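Local coordinates for protein carboxypeptidase D (Drosophila melanogaster, PDB 3MN8) that removes C-terminal arginine or lysine residues from peptides and proteins as a zinc metallocarboxypeptidase, thereby processing growth factors, peptide hormones and neuropeptides, at residues D176-L181 against Q192-E197; A223-D228 against I276-H281; L231-C236 against W282-G287. One frame throughout, in Å; residues are numbered along the deposited sequence.

Interaction 1 of 3, residues D176-L181 against Q192-E197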
loop_
_atom_site.group_PDB
_atom_site.type_symbol
_atom_site.label_atom_id
_atom_site.label_comp_id
_atom_site.label_asym_id
_atom_site.label_seq_id
_atom_site.Cartn_x
_atom_site.Cartn_y
_atom_site.Cartn_z
ATOM N N ASP A 176 -3.525 -15.633 -6.223
ATOM C CA ASP A 176 -4.622 -15.576 -7.184
ATOM C C ASP A 176 -4.580 -14.387 -8.146
ATOM O O ASP A 176 -5.426 -14.274 -9.033
ATOM C CB ASP A 176 -5.956 -15.605 -6.442
ATOM C CG ASP A 176 -7.103 -16.010 -7.332
ATOM O OD1 ASP A 176 -6.887 -16.870 -8.205
ATOM O OD2 ASP A 176 -8.216 -15.473 -7.153
ATOM N N PHE A 177 -3.602 -13.503 -7.971
ATOM C CA PHE A 177 -3.482 -12.317 -8.820
ATOM C C PHE A 177 -2.699 -12.676 -10.074
ATOM O O PHE A 177 -1.922 -13.621 -10.065
ATOM C CB PHE A 177 -2.812 -11.162 -8.053
ATOM C CG PHE A 177 -3.718 -10.502 -7.023
ATOM C CD1 PHE A 177 -3.970 -11.115 -5.788
ATOM C CD2 PHE A 177 -4.322 -9.285 -7.288
ATOM C CE1 PHE A 177 -4.801 -10.521 -4.847
ATOM C CE2 PHE A 177 -5.157 -8.688 -6.353
ATOM C CZ PHE A 177 -5.395 -9.305 -5.131
ATOM N N PRO A 178 -2.931 -11.939 -11.169
ATOM C CA PRO A 178 -2.160 -12.119 -12.399
ATOM C C PRO A 178 -0.646 -11.984 -12.148
ATOM O O PRO A 178 -0.186 -11.101 -11.408
ATOM C CB PRO A 178 -2.660 -10.977 -13.291
ATOM C CG PRO A 178 -4.029 -10.642 -12.770
ATOM C CD PRO A 178 -3.973 -10.902 -11.301
ATOM N N ASP A 179 0.124 -12.872 -12.772
ATOM C CA ASP A 179 1.567 -12.886 -12.600
ATOM C C ASP A 179 2.237 -12.198 -13.776
ATOM O O ASP A 179 1.858 -12.415 -14.927
ATOM C CB ASP A 179 2.076 -14.320 -12.480
ATOM C CG ASP A 179 3.522 -14.385 -12.018
ATOM O OD1 ASP A 179 3.873 -13.638 -11.077
ATOM O OD2 ASP A 179 4.306 -15.180 -12.590
ATOM N N ARG A 180 3.230 -11.363 -13.483
ATOM C CA ARG A 180 3.947 -10.636 -14.522
ATOM C C ARG A 180 4.620 -11.618 -15.482
ATOM O O ARG A 180 4.779 -11.335 -16.666
ATOM C CB ARG A 180 4.983 -9.721 -13.887
ATOM C CG ARG A 180 5.923 -10.473 -13.002
ATOM C CD ARG A 180 6.732 -9.551 -12.145
ATOM N NE ARG A 180 7.725 -10.324 -11.415
ATOM C CZ ARG A 180 8.944 -10.579 -11.871
ATOM N NH1 ARG A 180 9.321 -10.105 -13.055
ATOM N NH2 ARG A 180 9.784 -11.296 -11.140
ATOM N N LEU A 181 4.999 -12.783 -14.979
ATOM C CA LEU A 181 5.653 -13.771 -15.834
ATOM C C LEU A 181 4.671 -14.699 -16.574
ATOM O O LEU A 181 5.045 -15.785 -17.015
ATOM C CB LEU A 181 6.673 -14.564 -15.024
ATOM C CG LEU A 181 7.676 -13.656 -14.309
ATOM C CD1 LEU A 181 8.418 -14.409 -13.202
ATOM C CD2 LEU A 181 8.644 -13.042 -15.314
ATOM N N GLN A 192 -10.023 -11.813 -15.768
ATOM C CA GLN A 192 -10.655 -12.395 -14.572
ATOM C C GLN A 192 -11.151 -13.844 -14.522
ATOM O O GLN A 192 -10.639 -14.744 -15.194
ATOM C CB GLN A 192 -11.767 -11.474 -14.054
ATOM C CG GLN A 192 -11.250 -10.143 -13.536
ATOM C CD GLN A 192 -9.755 -10.163 -13.233
ATOM O OE1 GLN A 192 -9.288 -10.921 -12.383
ATOM N NE2 GLN A 192 -9.001 -9.319 -13.930
ATOM N N SER A 193 -12.154 -14.026 -13.667
ATOM C CA SER A 193 -12.625 -15.325 -13.210
ATOM C C SER A 193 -11.739 -15.886 -12.100
ATOM O O SER A 193 -11.610 -17.099 -11.951
ATOM C CB SER A 193 -12.767 -16.326 -14.349
ATOM O OG SER A 193 -13.634 -17.385 -13.957
ATOM N N ARG A 194 -11.121 -14.996 -11.330
ATOM C CA ARG A 194 -10.393 -15.397 -10.138
ATOM C C ARG A 194 -11.388 -15.441 -8.995
ATOM O O ARG A 194 -12.600 -15.559 -9.212
ATOM C CB ARG A 194 -9.329 -14.361 -9.803
ATOM C CG ARG A 194 -8.779 -13.664 -10.993
ATOM C CD ARG A 194 -7.342 -14.056 -11.203
ATOM N NE ARG A 194 -6.743 -13.370 -12.345
ATOM C CZ ARG A 194 -5.600 -13.749 -12.901
ATOM N NH1 ARG A 194 -4.953 -14.796 -12.408
ATOM N NH2 ARG A 194 -5.110 -13.093 -13.945
ATOM N N GLN A 195 -10.878 -15.317 -7.773
ATOM C CA GLN A 195 -11.743 -15.160 -6.620
ATOM C C GLN A 195 -12.329 -13.749 -6.606
ATOM O O GLN A 195 -11.659 -12.772 -6.957
ATOM C CB GLN A 195 -10.998 -15.452 -5.322
ATOM C CG GLN A 195 -10.378 -16.837 -5.274
ATOM C CD GLN A 195 -11.387 -17.964 -5.464
ATOM O OE1 GLN A 195 -12.379 -18.057 -4.743
ATOM N NE2 GLN A 195 -11.116 -18.842 -6.422
ATOM N N PRO A 196 -13.603 -13.650 -6.204
ATOM C CA PRO A 196 -14.355 -12.398 -6.129
ATOM C C PRO A 196 -13.451 -11.338 -5.542
ATOM O O PRO A 196 -13.355 -10.226 -6.042
ATOM C CB PRO A 196 -15.454 -12.719 -5.112
ATOM C CG PRO A 196 -15.653 -14.164 -5.211
ATOM C CD PRO A 196 -14.324 -14.766 -5.572
ATOM N N GLU A 197 -12.774 -11.713 -4.468
ATOM C CA GLU A 197 -12.023 -10.766 -3.671
ATOM C C GLU A 197 -10.855 -10.246 -4.478
ATOM O O GLU A 197 -10.557 -9.060 -4.461
ATOM C CB GLU A 197 -11.544 -11.434 -2.374
ATOM C CG GLU A 197 -12.668 -11.860 -1.412
ATOM C CD GLU A 197 -13.198 -13.263 -1.692
ATOM O OE1 GLU A 197 -14.135 -13.698 -0.971
ATOM O OE2 GLU A 197 -12.666 -13.922 -2.621
HETATM O O HOH W 1 -8.754 -18.553 -8.233
#

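Interaction 2 of 3, residues A223-D228 against I276-H281. With GEM ((2-guanidinoethylmercapto)succinic acid), chain G.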
loop_
_atom_site.group_PDB
_atom_site.type_symbol
_atom_site.label_atom_id
_atom_site.label_comp_id
_atom_site.label_asym_id
_atom_site.label_seq_id
_atom_site.Cartn_x
_atom_site.Cartn_y
_atom_site.Cartn_z
ATOM N N ALA A 223 9.819 -6.439 6.859
ATOM C CA ALA A 223 9.367 -5.608 5.763
ATOM C C ALA A 223 9.883 -6.186 4.436
ATOM O O ALA A 223 11.096 -6.165 4.158
ATOM C CB ALA A 223 9.853 -4.181 5.969
ATOM N N SER A 224 8.945 -6.704 3.636
ATOM C CA SER A 224 9.243 -7.434 2.404
ATOM C C SER A 224 8.807 -6.654 1.174
ATOM O O SER A 224 7.748 -6.032 1.165
ATOM C CB SER A 224 8.529 -8.792 2.415
ATOM O OG SER A 224 8.832 -9.575 1.266
ATOM N N TYR A 225 9.612 -6.717 0.120
ATOM C CA TYR A 225 9.375 -5.929 -1.086
ATOM C C TYR A 225 9.624 -6.792 -2.303
ATOM O O TYR A 225 10.249 -7.850 -2.188
ATOM C CB TYR A 225 10.323 -4.724 -1.114
ATOM C CG TYR A 225 11.778 -5.085 -0.886
ATOM C CD1 TYR A 225 12.283 -5.253 0.398
ATOM C CD2 TYR A 225 12.641 -5.251 -1.948
ATOM C CE1 TYR A 225 13.613 -5.576 0.614
ATOM C CE2 TYR A 225 13.973 -5.575 -1.745
ATOM C CZ TYR A 225 14.454 -5.735 -0.462
ATOM O OH TYR A 225 15.780 -6.058 -0.253
ATOM N N PRO A 226 9.147 -6.342 -3.472
ATOM C CA PRO A 226 9.292 -7.025 -4.770
ATOM C C PRO A 226 10.752 -7.308 -5.189
ATOM O O PRO A 226 11.692 -6.642 -4.725
ATOM C CB PRO A 226 8.644 -6.040 -5.758
ATOM C CG PRO A 226 7.697 -5.234 -4.929
ATOM C CD PRO A 226 8.332 -5.120 -3.568
ATOM N N TYR A 227 10.947 -8.303 -6.051
ATOM C CA TYR A 227 9.889 -9.183 -6.508
ATOM C C TYR A 227 9.785 -10.387 -5.575
ATOM O O TYR A 227 10.725 -10.688 -4.820
ATOM C CB TYR A 227 10.198 -9.691 -7.918
ATOM C CG TYR A 227 10.120 -8.670 -9.026
ATOM C CD1 TYR A 227 8.905 -8.085 -9.380
ATOM C CD2 TYR A 227 11.255 -8.331 -9.754
ATOM C CE1 TYR A 227 8.828 -7.177 -10.411
ATOM C CE2 TYR A 227 11.189 -7.418 -10.780
ATOM C CZ TYR A 227 9.971 -6.843 -11.102
ATOM O OH TYR A 227 9.898 -5.931 -12.122
ATOM N N ASP A 228 8.648 -11.080 -5.651
ATOM C CA ASP A 228 8.373 -12.266 -4.835
ATOM C C ASP A 228 8.742 -13.533 -5.597
ATOM O O ASP A 228 8.763 -14.627 -5.032
ATOM C CB ASP A 228 6.888 -12.319 -4.441
ATOM C CG ASP A 228 6.556 -11.428 -3.233
ATOM O OD1 ASP A 228 7.498 -10.981 -2.541
ATOM O OD2 ASP A 228 5.350 -11.184 -2.966
ATOM N N ILE A 276 14.318 -6.249 7.081
ATOM C CA ILE A 276 13.668 -6.264 5.781
ATOM C C ILE A 276 14.207 -7.413 4.943
ATOM O O ILE A 276 15.276 -7.963 5.236
ATOM C CB ILE A 276 13.910 -4.961 5.019
ATOM C CG1 ILE A 276 15.385 -4.851 4.647
ATOM C CG2 ILE A 276 13.491 -3.769 5.860
ATOM C CD1 ILE A 276 15.691 -3.668 3.783
ATOM N N THR A 277 13.464 -7.769 3.897
ATOM C CA THR A 277 13.880 -8.831 2.989
ATOM C C THR A 277 13.196 -8.739 1.644
ATOM O O THR A 277 12.111 -8.183 1.516
ATOM C CB THR A 277 13.564 -10.224 3.541
ATOM O OG1 THR A 277 14.138 -11.209 2.670
ATOM C CG2 THR A 277 12.047 -10.437 3.622
ATOM N N ASN A 278 13.847 -9.298 0.637
ATOM C CA ASN A 278 13.271 -9.413 -0.685
ATOM C C ASN A 278 12.335 -10.610 -0.645
ATOM O O ASN A 278 12.700 -11.662 -0.104
ATOM C CB ASN A 278 14.397 -9.624 -1.695
ATOM C CG ASN A 278 13.899 -9.961 -3.067
ATOM O OD1 ASN A 278 14.308 -10.973 -3.634
ATOM N ND2 ASN A 278 13.031 -9.116 -3.630
ATOM N N GLY A 279 11.125 -10.457 -1.184
ATOM C CA GLY A 279 10.173 -11.560 -1.193
ATOM C C GLY A 279 10.812 -12.870 -1.645
ATOM O O GLY A 279 10.907 -13.848 -0.879
ATOM N N ALA A 280 11.265 -12.874 -2.897
ATOM C CA ALA A 280 11.887 -14.048 -3.497
ATOM C C ALA A 280 12.980 -14.640 -2.617
ATOM O O ALA A 280 13.013 -15.853 -2.402
ATOM C CB ALA A 280 12.451 -13.695 -4.870
ATOM N N HIS A 281 13.880 -13.784 -2.125
ATOM C CA HIS A 281 14.998 -14.237 -1.301
ATOM C C HIS A 281 14.514 -14.942 -0.037
ATOM O O HIS A 281 15.123 -15.917 0.405
ATOM C CB HIS A 281 15.939 -13.093 -0.936
ATOM C CG HIS A 281 17.225 -13.560 -0.331
ATOM N ND1 HIS A 281 17.407 -13.684 1.030
ATOM C CD2 HIS A 281 18.381 -13.968 -0.904
ATOM C CE1 HIS A 281 18.626 -14.136 1.269
ATOM N NE2 HIS A 281 19.237 -14.321 0.112
HETATM C C8 GEM G . 3.773 -14.763 2.318
HETATM S S7 GEM G . 3.683 -13.138 1.619
HETATM C C6 GEM G . 5.186 -12.436 2.237
HETATM C C5 GEM G . 6.429 -13.265 1.919
HETATM N N3 GEM G . 6.659 -13.176 0.486
HETATM C C1 GEM G . 7.530 -13.882 -0.229
HETATM N N4 GEM G . 7.631 -13.692 -1.539
HETATM N N2 GEM G . 8.301 -14.786 0.365
HETATM C C9 GEM G . 2.682 -15.583 1.683
HETATM O O14 GEM G . 1.884 -15.006 0.911
HETATM O O15 GEM G . 2.614 -16.804 1.936
HETATM C C10 GEM G . 3.680 -14.770 3.853
HETATM C C11 GEM G . 2.343 -14.370 4.465
HETATM O O12 GEM G . 2.362 -13.516 5.385
HETATM O O13 GEM G . 1.282 -14.919 4.069
#

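Interaction 3 of 3, residues L231-C236 against W282-G287. With GEM ((2-guanidinoethylmercapto)succinic acid), chain G.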
loop_
_atom_site.group_PDB
_atom_site.type_symbol
_atom_site.label_atom_id
_atom_site.label_comp_id
_atom_site.label_asym_id
_atom_site.label_seq_id
_atom_site.Cartn_x
_atom_site.Cartn_y
_atom_site.Cartn_z
ATOM N N LEU A 231 12.027 -15.724 -13.020
ATOM C CA LEU A 231 12.080 -16.697 -14.120
ATOM C C LEU A 231 12.857 -17.968 -13.727
ATOM O O LEU A 231 12.556 -19.070 -14.201
ATOM C CB LEU A 231 12.715 -16.080 -15.379
ATOM C CG LEU A 231 11.874 -15.295 -16.393
ATOM C CD1 LEU A 231 12.781 -14.572 -17.361
ATOM C CD2 LEU A 231 10.911 -16.193 -17.163
ATOM N N ALA A 232 13.864 -17.812 -12.872
ATOM C CA ALA A 232 14.613 -18.959 -12.380
ATOM C C ALA A 232 13.700 -19.876 -11.561
ATOM O O ALA A 232 13.908 -21.094 -11.491
ATOM C CB ALA A 232 15.813 -18.495 -11.544
ATOM N N HIS A 233 12.677 -19.277 -10.956
ATOM C CA HIS A 233 11.776 -19.986 -10.039
ATOM C C HIS A 233 12.534 -20.775 -8.988
ATOM O O HIS A 233 12.353 -21.976 -8.838
ATOM C CB HIS A 233 10.771 -20.865 -10.795
ATOM C CG HIS A 233 9.767 -20.073 -11.573
ATOM N ND1 HIS A 233 9.850 -19.899 -12.938
ATOM C CD2 HIS A 233 8.692 -19.359 -11.168
ATOM C CE1 HIS A 233 8.852 -19.132 -13.344
ATOM N NE2 HIS A 233 8.138 -18.786 -12.289
ATOM N N ASN A 234 13.393 -20.067 -8.265
ATOM C CA ASN A 234 14.130 -20.639 -7.149
ATOM C C ASN A 234 13.244 -20.743 -5.909
ATOM O O ASN A 234 12.359 -19.918 -5.695
ATOM C CB ASN A 234 15.366 -19.779 -6.865
ATOM C CG ASN A 234 16.239 -19.575 -8.111
ATOM O OD1 ASN A 234 16.453 -20.510 -8.897
ATOM N ND2 ASN A 234 16.751 -18.356 -8.288
ATOM N N GLU A 235 13.462 -21.768 -5.095
ATOM C CA GLU A 235 12.663 -21.926 -3.878
ATOM C C GLU A 235 12.825 -20.726 -2.949
ATOM O O GLU A 235 11.839 -20.182 -2.446
ATOM C CB GLU A 235 13.033 -23.212 -3.140
ATOM C CG GLU A 235 12.309 -23.400 -1.811
ATOM C CD GLU A 235 12.824 -24.610 -1.041
ATOM O OE1 GLU A 235 12.004 -25.271 -0.373
ATOM O OE2 GLU A 235 14.041 -24.913 -1.106
ATOM N N CYS A 236 14.069 -20.306 -2.736
ATOM C CA CYS A 236 14.347 -19.270 -1.755
ATOM C C CYS A 236 15.767 -18.721 -1.854
ATOM O O CYS A 236 16.549 -19.097 -2.738
ATOM C CB CYS A 236 14.152 -19.840 -0.348
ATOM S SG CYS A 236 15.620 -20.674 0.309
ATOM N N TRP A 282 13.431 -14.446 0.550
ATOM C CA TRP A 282 12.787 -15.190 1.614
ATOM C C TRP A 282 12.397 -16.561 1.056
ATOM O O TRP A 282 13.044 -17.587 1.327
ATOM C CB TRP A 282 11.552 -14.447 2.110
ATOM C CG TRP A 282 10.938 -15.084 3.303
ATOM C CD1 TRP A 282 11.350 -16.229 3.929
ATOM C CD2 TRP A 282 9.797 -14.613 4.028
ATOM N NE1 TRP A 282 10.535 -16.498 5.001
ATOM C CE2 TRP A 282 9.572 -15.523 5.090
ATOM C CE3 TRP A 282 8.943 -13.512 3.887
ATOM C CZ2 TRP A 282 8.519 -15.369 5.999
ATOM C CZ3 TRP A 282 7.905 -13.358 4.791
ATOM C CH2 TRP A 282 7.703 -14.286 5.835
ATOM N N TYR A 283 11.329 -16.558 0.267
ATOM C CA TYR A 283 10.956 -17.704 -0.553
ATOM C C TYR A 283 10.035 -17.202 -1.656
ATOM O O TYR A 283 9.244 -16.275 -1.441
ATOM C CB TYR A 283 10.265 -18.791 0.273
ATOM C CG TYR A 283 9.037 -18.298 1.034
ATOM C CD1 TYR A 283 7.775 -18.288 0.444
ATOM C CD2 TYR A 283 9.143 -17.843 2.339
ATOM C CE1 TYR A 283 6.658 -17.841 1.137
ATOM C CE2 TYR A 283 8.033 -17.393 3.030
ATOM C CZ TYR A 283 6.795 -17.397 2.431
ATOM O OH TYR A 283 5.694 -16.954 3.137
ATOM N N GLU A 284 10.150 -17.804 -2.839
ATOM C CA GLU A 284 9.372 -17.352 -3.986
ATOM C C GLU A 284 7.918 -17.773 -3.898
ATOM O O GLU A 284 7.569 -18.803 -3.317
ATOM C CB GLU A 284 9.990 -17.803 -5.317
ATOM C CG GLU A 284 11.276 -17.054 -5.669
ATOM C CD GLU A 284 11.713 -17.259 -7.112
ATOM O OE1 GLU A 284 12.854 -16.859 -7.460
ATOM O OE2 GLU A 284 10.917 -17.819 -7.900
ATOM N N LEU A 285 7.067 -16.943 -4.470
ATOM C CA LEU A 285 5.663 -17.258 -4.556
ATOM C C LEU A 285 5.163 -16.529 -5.785
ATOM O O LEU A 285 5.745 -15.519 -6.199
ATOM C CB LEU A 285 4.941 -16.806 -3.284
ATOM C CG LEU A 285 4.779 -15.303 -3.022
ATOM C CD1 LEU A 285 3.505 -14.825 -3.675
ATOM C CD2 LEU A 285 4.757 -14.992 -1.529
ATOM N N SER A 286 4.104 -17.043 -6.391
ATOM C CA SER A 286 3.580 -16.404 -7.587
ATOM C C SER A 286 2.119 -16.017 -7.436
ATOM O O SER A 286 1.374 -16.671 -6.702
ATOM C CB SER A 286 3.788 -17.296 -8.803
ATOM O OG SER A 286 5.171 -17.569 -8.964
ATOM N N GLY A 287 1.734 -14.930 -8.111
ATOM C CA GLY A 287 0.355 -14.494 -8.154
ATOM C C GLY A 287 -0.016 -13.607 -6.992
ATOM O O GLY A 287 -1.193 -13.445 -6.661
HETATM C C8 GEM G . 3.773 -14.763 2.318
HETATM S S7 GEM G . 3.683 -13.138 1.619
HETATM C C6 GEM G . 5.186 -12.436 2.237
HETATM C C5 GEM G . 6.429 -13.265 1.919
HETATM N N3 GEM G . 6.659 -13.176 0.486
HETATM C C1 GEM G . 7.530 -13.882 -0.229
HETATM N N4 GEM G . 7.631 -13.692 -1.539
HETATM N N2 GEM G . 8.301 -14.786 0.365
HETATM C C9 GEM G . 2.682 -15.583 1.683
HETATM O O14 GEM G . 1.884 -15.006 0.911
HETATM O O15 GEM G . 2.614 -16.804 1.936
HETATM C C10 GEM G . 3.680 -14.770 3.853
HETATM C C11 GEM G . 2.343 -14.370 4.465
HETATM O O12 GEM G . 2.362 -13.516 5.385
HETATM O O13 GEM G . 1.282 -14.919 4.069
#

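Interaction 1 of 3, residues D176-L181 against Q192-E197
Arg194 meets Asp176 and Pro178 where loop 176-181 of the M14 zinc carboxypeptidase domain packs against the segment entering helix 196-205. Just before it, Gln192 brings OE1 to the edge of the Arg194 guanidinium, in its plane, while Pro178 lies over one face. CD of the proline is 3.5 Å above that plane, displaced toward the rim, and CG is 3.5 Å from CZ of Arg194. A bend at chi2 (-112°) turns the arginine back across Asp176, whose carboxylate stands nearly upright to the guanidinium. Their charged atoms do not touch: OD1 of Asp176 is 5.1 Å from NH1 of Arg194, so attraction between them would act only at a distance.

Gln195 then takes the N-cap position. Its N donates a nearly straight bond (170°) of 2.7 Å to the syn lone pair of OD2 of Asp176, which is also hydrogen-bonded to Thr198 in the first turn of the helix. A carboxylate held at this helix end is probably stabilised in its charged form. The amide of Gln195 is anchored through OE1 to Asn167, and its NE2 donates to a water, 3.0 Å away, that in turn reaches OD1 of Asp176.

Interaction 2 of 3, residues A223-D228 against I276-H281
Tyr225 sets CG between its backbone N and carbonyl carbon (chi1 51°), and Asn278 sends CG anti to its N (chi1 171°); together these torsions lay the tyrosine ring against the asparagine's backbone while the amide reaches on toward the next turn. Both residues end parallel strands, 223-225 and 276-278, the latter an edge strand of the mixed eight-stranded sheet of the M14 carboxypeptidase fold. The strands are joined by Thr277 N to Ala223 O and by Tyr225 N to Thr277 O, and on the face that carries Tyr225 the CB of Ala223 touches CG2 of Ile276 at 3.7 Å. CA of Asn278 sits 4.0 Å from the centroid of the Tyr225 ring, a CH-pi contact over the face. A leucine in place of Tyr225 would probably leave the Asn278 backbone without this flat cover and open a gap beside the strand end.

Asn278 is also the N-cap of helix 279-282. Its OD1 accepts from His281 N, a capping bond, and from Ser240 N, while ND2 bonds weakly to Tyr225 O. That carbonyl has a firmer partner in Gly279 N, 2.9 Å away and nearly straight (174°). Beyond it, the chain turns through the cis peptide before Tyr227, whose O accepts from Ala280 N at 3.0 Å. Asp228 then follows as a wall of the inhibitor pocket. Gly279, without a side chain, leaves room for OD1 of Asp228 beside its CA. OD1 of Asp228 lies 2.9 Å from N4 of the guanidino inhibitor GEM, consistent with recognition of a basic C-terminal residue, and Gly279 O accepts from GEM N2 at 3.0 Å.

Interaction 3 of 3, residues L231-C236 against W282-G287
Glu284 leans against the backbone of His233 and Asn234 along its whole length. CB and CG both lie beside Asn234 O, CG at 3.1 Å, because chi1 of -72° sets CG anti to the carbonyl carbon and the chain then runs extended. CD passes the same carbonyl oxygen, and at the tip the two oxygens differ in their neighbours: OE2 rests 3.2 Å from CA of His233, while OE1 is hydrogen-bonded to OG of Ser230, the residue before segment 231-236. That bond helps to fix the rotation of the carboxylate. At the root of the same residue, Glu284 N donates to Glu235 O over 2.9 Å (159°).

The partners are two irregular segments at the mouth of the carboxypeptidase active site. Segment 282-287 leaves helix 279-282 and lines the pocket for the inhibitor's guanidino arm, and 231-236 is an outer loop laid along it, ending at the vicinal disulfide Cys236-Cys237. CB of Cys236 approaches CB of Tyr283 at 4.1 Å.

From there Tyr283, with chi1 of 56°, sets its ring against N2 of the guanidino group of GEM. GEM N2 lies 3.4 Å above the centre of the Tyr283 ring. Tyr283 probably corresponds to the mobile tyrosine that closes over ligands in this family. Tyr283 O accepts from the same N2 and, weakly, from N4 at 3.0 Å. Trp282, whose indole meets Phe272 edge-to-face, brings CE3 to within 3.2 Å of GEM C5. CD2 of Leu285 reaches the guanidino carbon C1 of GEM at 3.3 Å.

How the interactions relate
Along the chain interaction 1 closes first, and the segments of interactions 2 and 3 then alternate, with 276-281 running into 282-287. Interactions 2 and 3, centred 10 Å apart, work as a pair: one forms the sheet edge and helix start, the other the loop following, and both contact GEM, so together they supply part of the wall round the guanidino group. Asp228 O and Leu285 N, 2.9 Å apart, tie them together. Interaction 1 sits farther off, about 20 Å from interaction 2 and 17 Å from interaction 3 between centres, yet Phe177 bonds to Gly287 and Arg180 makes a cation-pi contact with Tyr227. All lie in the first of three carboxypeptidase-like domains, active form 1B.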